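Local coordinates for transcriptional activator PlcR protein (PDB 3U3W) that activates transcription of virulence genes by binding DNA when the quorum-sensing signal peptide PapR is bound, at residues Glu73-Phe78 and Lys104-Pro109; Phe111-Gln116 and Tyr152-Ile157; Leu115-Tyr120 and Leu136-Leu141; Lys140-Gln145 and Tyr156-Ile161. All coordinates share one frame; numbering follows the deposited sequence. Where two conformers were deposited one is given.

Contact 1 (Glu73-Phe78 and Lys104-Pro109); sequences ERKKQF and KEEYHP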
# COMPACT_ATOMS: atom_id res chain seq x y z
N GLU A 73 -8.79 -1.45 16.57
CA GLU A 73 -7.46 -2.00 16.34
C GLU A 73 -7.55 -3.51 16.20
O GLU A 73 -6.95 -4.09 15.30
CB GLU A 73 -6.50 -1.62 17.47
CG GLU A 73 -5.13 -2.32 17.40
CD GLU A 73 -4.34 -1.96 16.14
OE1 GLU A 73 -4.66 -0.93 15.50
OE2 GLU A 73 -3.40 -2.71 15.79
N ARG A 74 -8.30 -4.15 17.08
CA ARG A 74 -8.46 -5.59 17.02
C ARG A 74 -9.16 -5.99 15.71
O ARG A 74 -8.76 -6.95 15.04
CB ARG A 74 -9.22 -6.10 18.26
CG ARG A 74 -9.47 -7.60 18.26
CD ARG A 74 -10.44 -8.03 19.36
NE ARG A 74 -11.84 -7.67 19.08
CZ ARG A 74 -12.67 -8.40 18.35
NH1 ARG A 74 -12.26 -9.54 17.80
NH2 ARG A 74 -13.93 -8.00 18.16
N LYS A 75 -10.20 -5.25 15.33
CA LYS A 75 -10.91 -5.57 14.10
C LYS A 75 -9.99 -5.52 12.88
O LYS A 75 -10.07 -6.36 11.99
CB LYS A 75 -12.15 -4.69 13.94
CG LYS A 75 -13.25 -5.01 14.97
CD LYS A 75 -14.49 -4.16 14.78
CE LYS A 75 -15.48 -4.37 15.92
NZ LYS A 75 -16.53 -3.31 15.92
N LYS A 76 -9.09 -4.56 12.86
CA LYS A 76 -8.19 -4.40 11.73
C LYS A 76 -7.17 -5.54 11.61
O LYS A 76 -6.88 -6.01 10.51
CB LYS A 76 -7.52 -3.02 11.77
CG LYS A 76 -8.52 -1.88 11.73
CD LYS A 76 -8.01 -0.69 10.92
CE LYS A 76 -6.73 -0.12 11.53
NZ LYS A 76 -6.20 1.01 10.71
N GLN A 77 -6.65 -6.00 12.75
CA GLN A 77 -5.76 -7.17 12.76
C GLN A 77 -6.52 -8.44 12.36
O GLN A 77 -5.96 -9.34 11.73
CB GLN A 77 -5.15 -7.35 14.15
CG GLN A 77 -4.58 -6.07 14.74
CD GLN A 77 -4.15 -6.21 16.20
OE1 GLN A 77 -4.19 -5.24 16.96
NE2 GLN A 77 -3.75 -7.42 16.58
N PHE A 78 -7.79 -8.50 12.74
CA PHE A 78 -8.62 -9.64 12.39
C PHE A 78 -8.76 -9.69 10.87
O PHE A 78 -8.46 -10.70 10.24
CB PHE A 78 -9.99 -9.48 13.05
CG PHE A 78 -10.85 -10.71 12.96
CD1 PHE A 78 -10.68 -11.76 13.85
CD2 PHE A 78 -11.84 -10.81 11.99
CE1 PHE A 78 -11.48 -12.89 13.78
CE2 PHE A 78 -12.64 -11.94 11.91
CZ PHE A 78 -12.46 -12.97 12.81
N LYS A 104 -20.61 -13.41 18.07
CA LYS A 104 -20.62 -12.32 19.05
C LYS A 104 -21.75 -11.33 18.76
O LYS A 104 -22.11 -10.52 19.61
CB LYS A 104 -19.28 -11.58 19.08
CG LYS A 104 -18.09 -12.43 19.50
CD LYS A 104 -16.82 -11.58 19.55
CE LYS A 104 -15.56 -12.44 19.67
NZ LYS A 104 -14.30 -11.64 19.52
N GLU A 105 -22.30 -11.38 17.55
CA GLU A 105 -23.46 -10.58 17.19
C GLU A 105 -23.29 -9.07 17.43
O GLU A 105 -24.27 -8.37 17.68
CB GLU A 105 -24.68 -11.07 17.97
CG GLU A 105 -24.98 -12.54 17.76
CD GLU A 105 -25.42 -12.84 16.35
OE1 GLU A 105 -25.94 -11.91 15.69
OE2 GLU A 105 -25.24 -14.00 15.89
N GLU A 106 -22.05 -8.57 17.35
CA GLU A 106 -21.80 -7.14 17.52
C GLU A 106 -22.32 -6.32 16.34
O GLU A 106 -22.31 -6.79 15.20
CB GLU A 106 -20.30 -6.87 17.73
CG GLU A 106 -19.69 -7.63 18.92
CD GLU A 106 -18.24 -7.24 19.21
OE1 GLU A 106 -17.74 -6.29 18.57
OE2 GLU A 106 -17.62 -7.88 20.09
N TYR A 107 -22.80 -5.11 16.62
CA TYR A 107 -23.29 -4.23 15.57
C TYR A 107 -22.18 -3.36 14.98
O TYR A 107 -21.59 -2.52 15.67
CB TYR A 107 -24.43 -3.34 16.08
CG TYR A 107 -25.06 -2.49 14.99
CD1 TYR A 107 -25.82 -3.07 13.98
CD2 TYR A 107 -24.89 -1.10 14.97
CE1 TYR A 107 -26.40 -2.31 12.98
CE2 TYR A 107 -25.48 -0.33 13.96
CZ TYR A 107 -26.23 -0.94 12.97
OH TYR A 107 -26.81 -0.20 11.97
N HIS A 108 -21.91 -3.58 13.70
CA HIS A 108 -20.91 -2.82 12.96
C HIS A 108 -21.03 -3.23 11.50
O HIS A 108 -20.28 -4.09 11.03
CB HIS A 108 -19.50 -3.11 13.48
CG HIS A 108 -18.45 -2.25 12.87
ND1 HIS A 108 -17.16 -2.20 13.35
CD2 HIS A 108 -18.50 -1.40 11.81
CE1 HIS A 108 -16.45 -1.35 12.61
NE2 HIS A 108 -17.24 -0.86 11.68
N PRO A 109 -21.98 -2.61 10.77
CA PRO A 109 -22.40 -3.14 9.47
C PRO A 109 -21.24 -3.49 8.52
O PRO A 109 -21.25 -4.60 7.99
CB PRO A 109 -23.26 -2.00 8.89
CG PRO A 109 -23.79 -1.29 10.10
CD PRO A 109 -22.69 -1.38 11.15

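Contact 2 (Phe111-Gln116 and Tyr152-Ile157); sequences FQQFLQ and YQNLYI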
# COMPACT_ATOMS: atom_id res chain seq x y z
N PHE A 111 -18.03 -4.15 9.13
CA PHE A 111 -17.25 -5.29 9.61
C PHE A 111 -18.09 -6.57 9.52
O PHE A 111 -17.58 -7.62 9.15
CB PHE A 111 -16.70 -5.07 11.04
CG PHE A 111 -15.75 -6.17 11.51
CD1 PHE A 111 -14.58 -6.45 10.81
CD2 PHE A 111 -16.02 -6.89 12.67
CE1 PHE A 111 -13.70 -7.45 11.25
CE2 PHE A 111 -15.14 -7.90 13.11
CZ PHE A 111 -13.99 -8.17 12.40
N GLN A 112 -19.38 -6.48 9.85
CA GLN A 112 -20.25 -7.65 9.73
C GLN A 112 -20.32 -8.10 8.28
O GLN A 112 -20.29 -9.30 8.00
CB GLN A 112 -21.65 -7.38 10.31
CG GLN A 112 -21.67 -7.09 11.81
CD GLN A 112 -22.20 -8.25 12.65
OE1 GLN A 112 -21.43 -9.08 13.14
NE2 GLN A 112 -23.51 -8.29 12.84
N GLN A 113 -20.41 -7.15 7.35
CA GLN A 113 -20.43 -7.48 5.94
C GLN A 113 -19.16 -8.20 5.49
O GLN A 113 -19.22 -9.15 4.71
CB GLN A 113 -20.65 -6.24 5.09
CG GLN A 113 -20.98 -6.57 3.66
CD GLN A 113 -20.88 -5.36 2.79
OE1 GLN A 113 -19.86 -4.68 2.80
NE2 GLN A 113 -21.93 -5.05 2.04
N PHE A 114 -18.02 -7.73 5.98
CA PHE A 114 -16.75 -8.37 5.69
C PHE A 114 -16.73 -9.83 6.20
O PHE A 114 -16.33 -10.74 5.49
CB PHE A 114 -15.59 -7.58 6.32
CG PHE A 114 -14.29 -8.32 6.29
CD1 PHE A 114 -13.46 -8.23 5.18
CD2 PHE A 114 -13.94 -9.15 7.33
CE1 PHE A 114 -12.27 -8.93 5.14
CE2 PHE A 114 -12.75 -9.87 7.30
CZ PHE A 114 -11.92 -9.76 6.20
N LEU A 115 -17.18 -10.05 7.44
CA LEU A 115 -17.26 -11.40 8.00
C LEU A 115 -18.15 -12.34 7.17
O LEU A 115 -17.76 -13.47 6.85
CB LEU A 115 -17.78 -11.35 9.44
CG LEU A 115 -17.02 -10.52 10.48
CD1 LEU A 115 -17.88 -10.39 11.73
CD2 LEU A 115 -15.63 -11.12 10.79
N GLN A 116 -19.34 -11.87 6.83
CA GLN A 116 -20.31 -12.63 6.06
C GLN A 116 -19.79 -12.98 4.66
O GLN A 116 -19.87 -14.14 4.25
CB GLN A 116 -21.64 -11.88 5.97
CG GLN A 116 -22.33 -11.72 7.33
CD GLN A 116 -23.79 -11.31 7.23
OE1 GLN A 116 -24.11 -10.19 6.84
NE2 GLN A 116 -24.68 -12.23 7.58
N TYR A 152 -13.64 -0.23 -1.33
CA TYR A 152 -13.50 -1.31 -2.32
C TYR A 152 -14.24 -2.60 -1.97
O TYR A 152 -14.23 -3.54 -2.77
CB TYR A 152 -12.02 -1.64 -2.54
CG TYR A 152 -11.23 -0.47 -3.05
CD1 TYR A 152 -11.20 -0.15 -4.40
CD2 TYR A 152 -10.52 0.34 -2.17
CE1 TYR A 152 -10.48 0.93 -4.86
CE2 TYR A 152 -9.81 1.42 -2.62
CZ TYR A 152 -9.79 1.72 -3.97
OH TYR A 152 -9.06 2.81 -4.41
N GLN A 153 -14.86 -2.65 -0.79
CA GLN A 153 -15.47 -3.89 -0.29
C GLN A 153 -16.54 -4.50 -1.21
O GLN A 153 -16.52 -5.70 -1.46
CB GLN A 153 -16.01 -3.67 1.12
CG GLN A 153 -16.46 -4.94 1.79
CD GLN A 153 -16.34 -4.88 3.30
OE1 GLN A 153 -15.25 -5.05 3.86
NE2 GLN A 153 -17.46 -4.61 3.98
N ASN A 154 -17.48 -3.69 -1.70
CA ASN A 154 -18.43 -4.15 -2.71
C ASN A 154 -17.77 -4.73 -3.96
O ASN A 154 -18.27 -5.71 -4.53
CB ASN A 154 -19.40 -3.03 -3.12
CG ASN A 154 -20.32 -2.63 -2.00
OD1 ASN A 154 -20.57 -3.40 -1.08
ND2 ASN A 154 -20.83 -1.41 -2.07
N LEU A 155 -16.68 -4.12 -4.41
CA LEU A 155 -15.96 -4.63 -5.57
C LEU A 155 -15.36 -6.00 -5.25
O LEU A 155 -15.38 -6.90 -6.08
CB LEU A 155 -14.90 -3.64 -6.07
CG LEU A 155 -15.49 -2.31 -6.56
CD1 LEU A 155 -14.44 -1.39 -7.13
CD2 LEU A 155 -16.58 -2.55 -7.60
N TYR A 156 -14.86 -6.16 -4.03
CA TYR A 156 -14.32 -7.45 -3.61
C TYR A 156 -15.40 -8.54 -3.63
O TYR A 156 -15.16 -9.68 -4.04
CB TYR A 156 -13.72 -7.35 -2.22
CG TYR A 156 -12.61 -6.34 -2.07
CD1 TYR A 156 -11.85 -5.94 -3.16
CD2 TYR A 156 -12.30 -5.79 -0.81
CE1 TYR A 156 -10.82 -5.01 -3.01
CE2 TYR A 156 -11.29 -4.88 -0.66
CZ TYR A 156 -10.54 -4.48 -1.76
OH TYR A 156 -9.52 -3.57 -1.63
N ILE A 157 -16.60 -8.18 -3.20
CA ILE A 157 -17.75 -9.09 -3.24
C ILE A 157 -18.15 -9.42 -4.69
O ILE A 157 -18.42 -10.59 -5.03
CB ILE A 157 -18.92 -8.52 -2.38
CG1 ILE A 157 -18.50 -8.49 -0.90
CG2 ILE A 157 -20.19 -9.36 -2.54
CD1 ILE A 157 -19.42 -7.66 -0.01
O HOH W 1 -23.15 -3.21 0.01
O HOH W 2 -19.13 -2.01 1.65

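Contact 3 (Leu115-Tyr120 and Leu136-Leu141); sequences LQWQYY and LELKKL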
# COMPACT_ATOMS: atom_id res chain seq x y z
N LEU A 115 -17.18 -10.05 7.44
CA LEU A 115 -17.26 -11.40 8.00
C LEU A 115 -18.15 -12.34 7.17
O LEU A 115 -17.76 -13.47 6.85
CB LEU A 115 -17.78 -11.35 9.44
CG LEU A 115 -17.02 -10.52 10.48
CD1 LEU A 115 -17.88 -10.39 11.73
CD2 LEU A 115 -15.63 -11.12 10.79
N GLN A 116 -19.34 -11.87 6.83
CA GLN A 116 -20.31 -12.63 6.06
C GLN A 116 -19.79 -12.98 4.66
O GLN A 116 -19.87 -14.14 4.25
CB GLN A 116 -21.64 -11.88 5.97
CG GLN A 116 -22.33 -11.72 7.33
CD GLN A 116 -23.79 -11.31 7.23
OE1 GLN A 116 -24.11 -10.19 6.84
NE2 GLN A 116 -24.68 -12.23 7.58
N TRP A 117 -19.27 -11.97 3.95
CA TRP A 117 -18.59 -12.19 2.67
C TRP A 117 -17.58 -13.33 2.81
O TRP A 117 -17.66 -14.33 2.10
CB TRP A 117 -17.94 -10.88 2.17
CG TRP A 117 -16.78 -11.02 1.22
CD1 TRP A 117 -16.64 -11.94 0.21
CD2 TRP A 117 -15.58 -10.23 1.20
NE1 TRP A 117 -15.43 -11.76 -0.43
CE2 TRP A 117 -14.76 -10.72 0.16
CE3 TRP A 117 -15.13 -9.15 1.96
CZ2 TRP A 117 -13.52 -10.18 -0.12
CZ3 TRP A 117 -13.89 -8.61 1.67
CH2 TRP A 117 -13.10 -9.13 0.64
N GLN A 118 -16.65 -13.21 3.76
CA GLN A 118 -15.61 -14.22 3.91
C GLN A 118 -16.17 -15.59 4.32
O GLN A 118 -15.65 -16.64 3.91
CB GLN A 118 -14.54 -13.77 4.92
CG GLN A 118 -13.75 -12.56 4.48
CD GLN A 118 -12.73 -12.88 3.38
OE1 GLN A 118 -12.33 -14.03 3.19
NE2 GLN A 118 -12.31 -11.85 2.65
N TYR A 119 -17.22 -15.58 5.13
CA TYR A 119 -17.81 -16.82 5.63
C TYR A 119 -18.48 -17.62 4.51
O TYR A 119 -18.26 -18.82 4.39
CB TYR A 119 -18.76 -16.50 6.79
CG TYR A 119 -19.84 -17.53 7.10
CD1 TYR A 119 -19.56 -18.70 7.79
CD2 TYR A 119 -21.15 -17.28 6.75
CE1 TYR A 119 -20.57 -19.62 8.08
CE2 TYR A 119 -22.16 -18.18 7.03
CZ TYR A 119 -21.86 -19.35 7.69
OH TYR A 119 -22.91 -20.22 7.95
N TYR A 120 -19.25 -16.92 3.68
CA TYR A 120 -19.90 -17.53 2.53
C TYR A 120 -18.93 -18.10 1.51
O TYR A 120 -19.13 -19.21 1.02
CB TYR A 120 -20.79 -16.51 1.83
CG TYR A 120 -22.03 -16.18 2.61
CD1 TYR A 120 -22.81 -17.19 3.19
CD2 TYR A 120 -22.43 -14.87 2.78
CE1 TYR A 120 -23.97 -16.88 3.91
CE2 TYR A 120 -23.58 -14.54 3.49
CZ TYR A 120 -24.34 -15.54 4.05
OH TYR A 120 -25.48 -15.19 4.75
N LEU A 136 -26.35 -15.86 -4.32
CA LEU A 136 -27.53 -15.13 -3.85
C LEU A 136 -27.27 -14.41 -2.53
O LEU A 136 -27.75 -13.30 -2.32
CB LEU A 136 -28.74 -16.06 -3.73
CG LEU A 136 -29.36 -16.49 -5.07
CD1 LEU A 136 -30.35 -17.65 -4.89
CD2 LEU A 136 -30.03 -15.31 -5.77
N GLU A 137 -26.53 -15.04 -1.63
CA GLU A 137 -26.19 -14.41 -0.36
C GLU A 137 -25.24 -13.23 -0.59
O GLU A 137 -25.41 -12.15 -0.01
CB GLU A 137 -25.59 -15.42 0.61
CG GLU A 137 -26.59 -16.43 1.13
CD GLU A 137 -27.88 -15.78 1.63
OE1 GLU A 137 -27.82 -14.77 2.37
OE2 GLU A 137 -28.97 -16.28 1.27
N LEU A 138 -24.25 -13.43 -1.45
CA LEU A 138 -23.34 -12.35 -1.82
C LEU A 138 -24.07 -11.16 -2.44
O LEU A 138 -23.84 -10.02 -2.06
CB LEU A 138 -22.25 -12.87 -2.75
CG LEU A 138 -21.29 -13.76 -1.99
CD1 LEU A 138 -20.22 -14.30 -2.91
CD2 LEU A 138 -20.69 -12.95 -0.87
N LYS A 139 -24.98 -11.42 -3.38
CA LYS A 139 -25.77 -10.36 -3.99
C LYS A 139 -26.56 -9.57 -2.95
O LYS A 139 -26.82 -8.38 -3.13
CB LYS A 139 -26.68 -10.91 -5.09
CG LYS A 139 -25.93 -11.17 -6.40
CD LYS A 139 -26.81 -11.77 -7.48
CE LYS A 139 -26.14 -11.61 -8.84
NZ LYS A 139 -26.77 -12.38 -9.93
N LYS A 140 -26.94 -10.23 -1.86
CA LYS A 140 -27.73 -9.59 -0.82
C LYS A 140 -26.89 -8.61 -0.01
O LYS A 140 -27.37 -7.56 0.39
CB LYS A 140 -28.42 -10.64 0.06
CG LYS A 140 -29.77 -11.12 -0.49
CD LYS A 140 -30.29 -12.39 0.21
CE LYS A 140 -30.20 -12.30 1.73
NZ LYS A 140 -30.71 -13.54 2.41
N LEU A 141 -25.63 -8.97 0.23
CA LEU A 141 -24.68 -8.03 0.82
C LEU A 141 -24.54 -6.79 -0.06
O LEU A 141 -24.48 -5.68 0.44
CB LEU A 141 -23.31 -8.70 1.00
CG LEU A 141 -23.26 -9.98 1.83
CD1 LEU A 141 -21.81 -10.49 1.99
CD2 LEU A 141 -23.92 -9.78 3.18

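Contact 4 (Lys140-Gln145 and Tyr156-Ile161); sequences KLLNQQ and YIENAI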
# COMPACT_ATOMS: atom_id res chain seq x y z
N LYS A 140 -26.94 -10.23 -1.86
CA LYS A 140 -27.73 -9.59 -0.82
C LYS A 140 -26.89 -8.61 -0.01
O LYS A 140 -27.37 -7.56 0.39
CB LYS A 140 -28.42 -10.64 0.06
CG LYS A 140 -29.77 -11.12 -0.49
CD LYS A 140 -30.29 -12.39 0.21
CE LYS A 140 -30.20 -12.30 1.73
NZ LYS A 140 -30.71 -13.54 2.41
N LEU A 141 -25.63 -8.97 0.23
CA LEU A 141 -24.68 -8.03 0.82
C LEU A 141 -24.54 -6.79 -0.06
O LEU A 141 -24.48 -5.68 0.44
CB LEU A 141 -23.31 -8.70 1.00
CG LEU A 141 -23.26 -9.98 1.83
CD1 LEU A 141 -21.81 -10.49 1.99
CD2 LEU A 141 -23.92 -9.78 3.18
N LEU A 142 -24.50 -6.98 -1.38
CA LEU A 142 -24.44 -5.83 -2.29
C LEU A 142 -25.67 -4.97 -2.16
O LEU A 142 -25.59 -3.75 -2.12
CB LEU A 142 -24.33 -6.26 -3.75
CG LEU A 142 -23.09 -7.07 -4.13
CD1 LEU A 142 -23.03 -7.20 -5.63
CD2 LEU A 142 -21.81 -6.42 -3.57
N ASN A 143 -26.83 -5.63 -2.11
CA ASN A 143 -28.10 -4.92 -2.06
C ASN A 143 -28.25 -4.14 -0.76
O ASN A 143 -29.15 -3.31 -0.64
CB ASN A 143 -29.29 -5.87 -2.26
CG ASN A 143 -29.23 -6.63 -3.59
OD1 ASN A 143 -28.77 -6.10 -4.61
ND2 ASN A 143 -29.69 -7.88 -3.57
N GLN A 144 -27.34 -4.38 0.20
CA GLN A 144 -27.23 -3.54 1.39
C GLN A 144 -26.85 -2.11 1.01
O GLN A 144 -27.16 -1.18 1.75
CB GLN A 144 -26.17 -4.07 2.37
CG GLN A 144 -26.55 -5.34 3.09
CD GLN A 144 -25.58 -5.69 4.21
OE1 GLN A 144 -24.74 -6.57 4.06
NE2 GLN A 144 -25.68 -4.98 5.33
N GLN A 145 -26.19 -1.94 -0.13
CA GLN A 145 -25.69 -0.62 -0.55
C GLN A 145 -24.91 0.02 0.59
O GLN A 145 -25.09 1.20 0.93
CB GLN A 145 -26.85 0.29 -0.97
CG GLN A 145 -27.91 -0.36 -1.85
CD GLN A 145 -27.73 -0.05 -3.33
OE1 GLN A 145 -26.66 -0.23 -3.90
NE2 GLN A 145 -28.81 0.43 -3.96
N TYR A 156 -14.86 -6.16 -4.03
CA TYR A 156 -14.32 -7.45 -3.61
C TYR A 156 -15.40 -8.54 -3.63
O TYR A 156 -15.16 -9.68 -4.04
CB TYR A 156 -13.72 -7.35 -2.22
CG TYR A 156 -12.61 -6.34 -2.07
CD1 TYR A 156 -11.85 -5.94 -3.16
CD2 TYR A 156 -12.30 -5.79 -0.81
CE1 TYR A 156 -10.82 -5.01 -3.01
CE2 TYR A 156 -11.29 -4.88 -0.66
CZ TYR A 156 -10.54 -4.48 -1.76
OH TYR A 156 -9.52 -3.57 -1.63
N ILE A 157 -16.60 -8.18 -3.20
CA ILE A 157 -17.75 -9.09 -3.24
C ILE A 157 -18.15 -9.42 -4.69
O ILE A 157 -18.42 -10.59 -5.03
CB ILE A 157 -18.92 -8.52 -2.38
CG1 ILE A 157 -18.50 -8.49 -0.90
CG2 ILE A 157 -20.19 -9.36 -2.54
CD1 ILE A 157 -19.42 -7.66 -0.01
N GLU A 158 -18.16 -8.42 -5.57
CA GLU A 158 -18.41 -8.67 -6.98
C GLU A 158 -17.38 -9.60 -7.60
O GLU A 158 -17.72 -10.41 -8.48
CB GLU A 158 -18.50 -7.36 -7.75
CG GLU A 158 -19.81 -6.62 -7.49
CD GLU A 158 -19.77 -5.19 -7.96
OE1 GLU A 158 -20.30 -4.30 -7.26
OE2 GLU A 158 -19.21 -4.94 -9.05
N ASN A 159 -16.13 -9.49 -7.16
CA ASN A 159 -15.09 -10.34 -7.69
C ASN A 159 -15.35 -11.78 -7.30
O ASN A 159 -15.26 -12.66 -8.13
CB ASN A 159 -13.69 -9.87 -7.26
CG ASN A 159 -12.59 -10.89 -7.60
OD1 ASN A 159 -12.10 -10.96 -8.73
ND2 ASN A 159 -12.24 -11.69 -6.64
N ALA A 160 -15.67 -12.02 -6.03
CA ALA A 160 -16.10 -13.37 -5.59
C ALA A 160 -17.28 -13.91 -6.41
O ALA A 160 -17.23 -15.03 -6.92
CB ALA A 160 -16.42 -13.38 -4.09
N ILE A 161 -18.33 -13.11 -6.56
CA ILE A 161 -19.45 -13.49 -7.40
C ILE A 161 -19.00 -13.88 -8.81
O ILE A 161 -19.40 -14.92 -9.33
CB ILE A 161 -20.51 -12.37 -7.46
CG1 ILE A 161 -21.21 -12.21 -6.11
CG2 ILE A 161 -21.51 -12.68 -8.56
CD1 ILE A 161 -22.08 -10.96 -5.98

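Contact 1 (Glu73-Phe78 and Lys104-Pro109)
K75 of helix 72-87 meets H108 in the loop that joins helix 91-102 to helix 109-125. H108 is the N-cap residue of helix 109-125, in the helical TPR-like region of PlcR. The contact therefore ties the start of helix 72-87 to an interhelical turn at the surface. Beyond CG the K75 chain is fully extended, which carries NZ across to the loop. H108 comes from the opposite direction. The ammonium NZ of K75 gives a hydrogen bond to ND1 of H108, 2.9 Å long. The donor lies near the ring plane, at the edge of the imidazole. ND1 is the acceptor, consistent with an imidazole that has no proton on ND1. The carbonyl oxygen of S70 also bonds NZ and helps to place the ammonium, while a stack with Y69 probably helps to fix the H108 ring. R74 bends at its third torsion and brings its guanidinium to the tail of K104. NH1 of R74 and NZ of K104 are 3.4 Å apart, and both are donors. E101 makes salt bridges to both residues, and D71 holds NE of R74, so the two like charges share a common acid. E106 adds a more distant negative charge. Its OE2 stands 4.2 Å from NH2 of R74, beyond a salt bridge. Its OE1 lies 4.0 Å from CE of K75, and its approach to the ammonium NZ of K75, 4.2 Å, is again beyond a salt bridge.

Contact 2 (Phe111-Gln116 and Tyr152-Ile157)
Q113 and Q153 join two nearly parallel helices of the TPR-like helical domain, 109-125 and 153-167. The short segments run in the same direction at 16°, and their axes are 11.1 Å apart at the closest. Such a spacing is bridged here largely by long polar side chains.

The direct polar link is a hydrogen bond from NE2 of Q153 to OE1 of Q113, 2.7 Å long. It is nearly straight, with an N-H...O angle of 164°. The donor lies in the carbonyl plane of Q113, on a lone pair. The two amide planes are 64° apart, and the extended chains lie alongside, pointing opposite ways. In both, CG is anti to the backbone N, which sends the amide across the gap. NE2 of Q153 also bonds the carbonyl oxygen of E110, so this buried amide nitrogen is held from helix 109-125 twice.

Water adds a second layer. One molecule accepts from NE2 of Q113 and lies 2.8 Å from OD1 of N154. Another lies 3.0 Å from OE1 of Q113. NE2 of Q113 makes a further, weak hydrogen bond to the carbonyl oxygen of L141, which reaches the intervening helix 131-143.

Packing contacts flank the amides. CD1 of I157 packs against CD of Q113 at 3.9 Å. F114 lies roughly perpendicular to the Q153 chain and turns its ring end away. OE1 of Q153 sits near the plane of that ring, at its edge, and lies 3.5 Å from CB of F114.

Contact 3 (Leu115-Tyr120 and Leu136-Leu141)
An antiparallel helix pair, as in the helical hairpins of TPR-like folds, packs residues 115-120 of helix 109-125 against 136-141 of helix 131-143. The segment axes approach to 10.1 Å and their directions differ by 167°. Y120 and E137 meet through a CH-pi contact. CB of E137 sits over the centre of the Y120 ring, 3.7 Å from the centroid. The opposite face carries CD2 of Y119, offset toward the rim. E137 bends at its second torsion (chi2 -48°), which turns its carboxylate back toward K140. NZ of K140 forms a salt bridge with OE1 of E137 at 3.1 Å, on the syn lone pair.

The two methyls of L141 go to different residues. CD1 reaches the backbone N of W117 at 3.5 Å and also touches CB of W117. CD2 lies 3.7 Å from OE1 of Q116. L138 approaches the indole obliquely, with its CD2 4.3 Å from CD1 of W117.

Around this pair, helix 153-167 packs on W117 and L138 through I157. W117 also packs on the backbone of the bound peptide. L115 and Q118 touch helix 72-87, and Y119 rests on helix 91-102.

Contact 4 (Lys140-Gln145 and Tyr156-Ile161)
This is a buried, apolar contact between consecutive helices of the TPR-like domain. The end of helix 131-143 packs against the first half of helix 153-167, across the loop that links them. L142 and I157 lie nearest in the backbone, with CA atoms 7.5 Å apart. No hydrogen bond crosses between the two segments, and the contact rests on aliphatic carbons, chiefly the branched ends of L142, I157 and I161.

L142 carries most of it. Its two methyls point to different partners. CD2 lies against CG2 of I157 at 3.5 Å and is also close to CB of that residue. L142 and I157 pass flank to flank. In I157, CG2 is anti to the backbone N, and CG1 takes the position beside that N. This puts CG2 on L142 while CD1 goes to L141, 4.2 Å from its CB. The other methyl of L142, CD1, meets I161 tip to tip, 3.9 Å from CD1 of I161. The same methyl lies 3.8 Å from CG of E158.

E158 thus uses its aliphatic part here. The chain is extended beyond CG, and its OE2 bonds NE2 of Q184 on helix 171-187. I161 also touches L177 of that helix. N159, on the same helical segment, hydrogen-bonds the backbone of the bound peptide through its ND2.

With no hydrogen bond between the segments, the contact is consistent with holding by van der Waals packing and the exclusion of water, while the acid of E158 finds its polar partner on the next helix.

Contact 1 comes first along the chain and joins the start of helix 72-87 to the loop leading into helix 109-125. The other three link helices 109-125, 131-143 and 153-167 in pairs: contact 3 the first two, contact 4 the last two, contact 2 the first and third. Contacts 2 and 3 start from the same stretch, contact 4 begins where contact 3 ends, and contacts 2 and 4 end on the same stretch. Their centres lie 7 to 8 Å apart, forming one continuous packing region. Contact 1 is about 13 Å from contact 2, centre to centre, and touches it through F78. The set thus runs from helix 72-87 toward helices that meet the bound peptide through W117, N159 and A160.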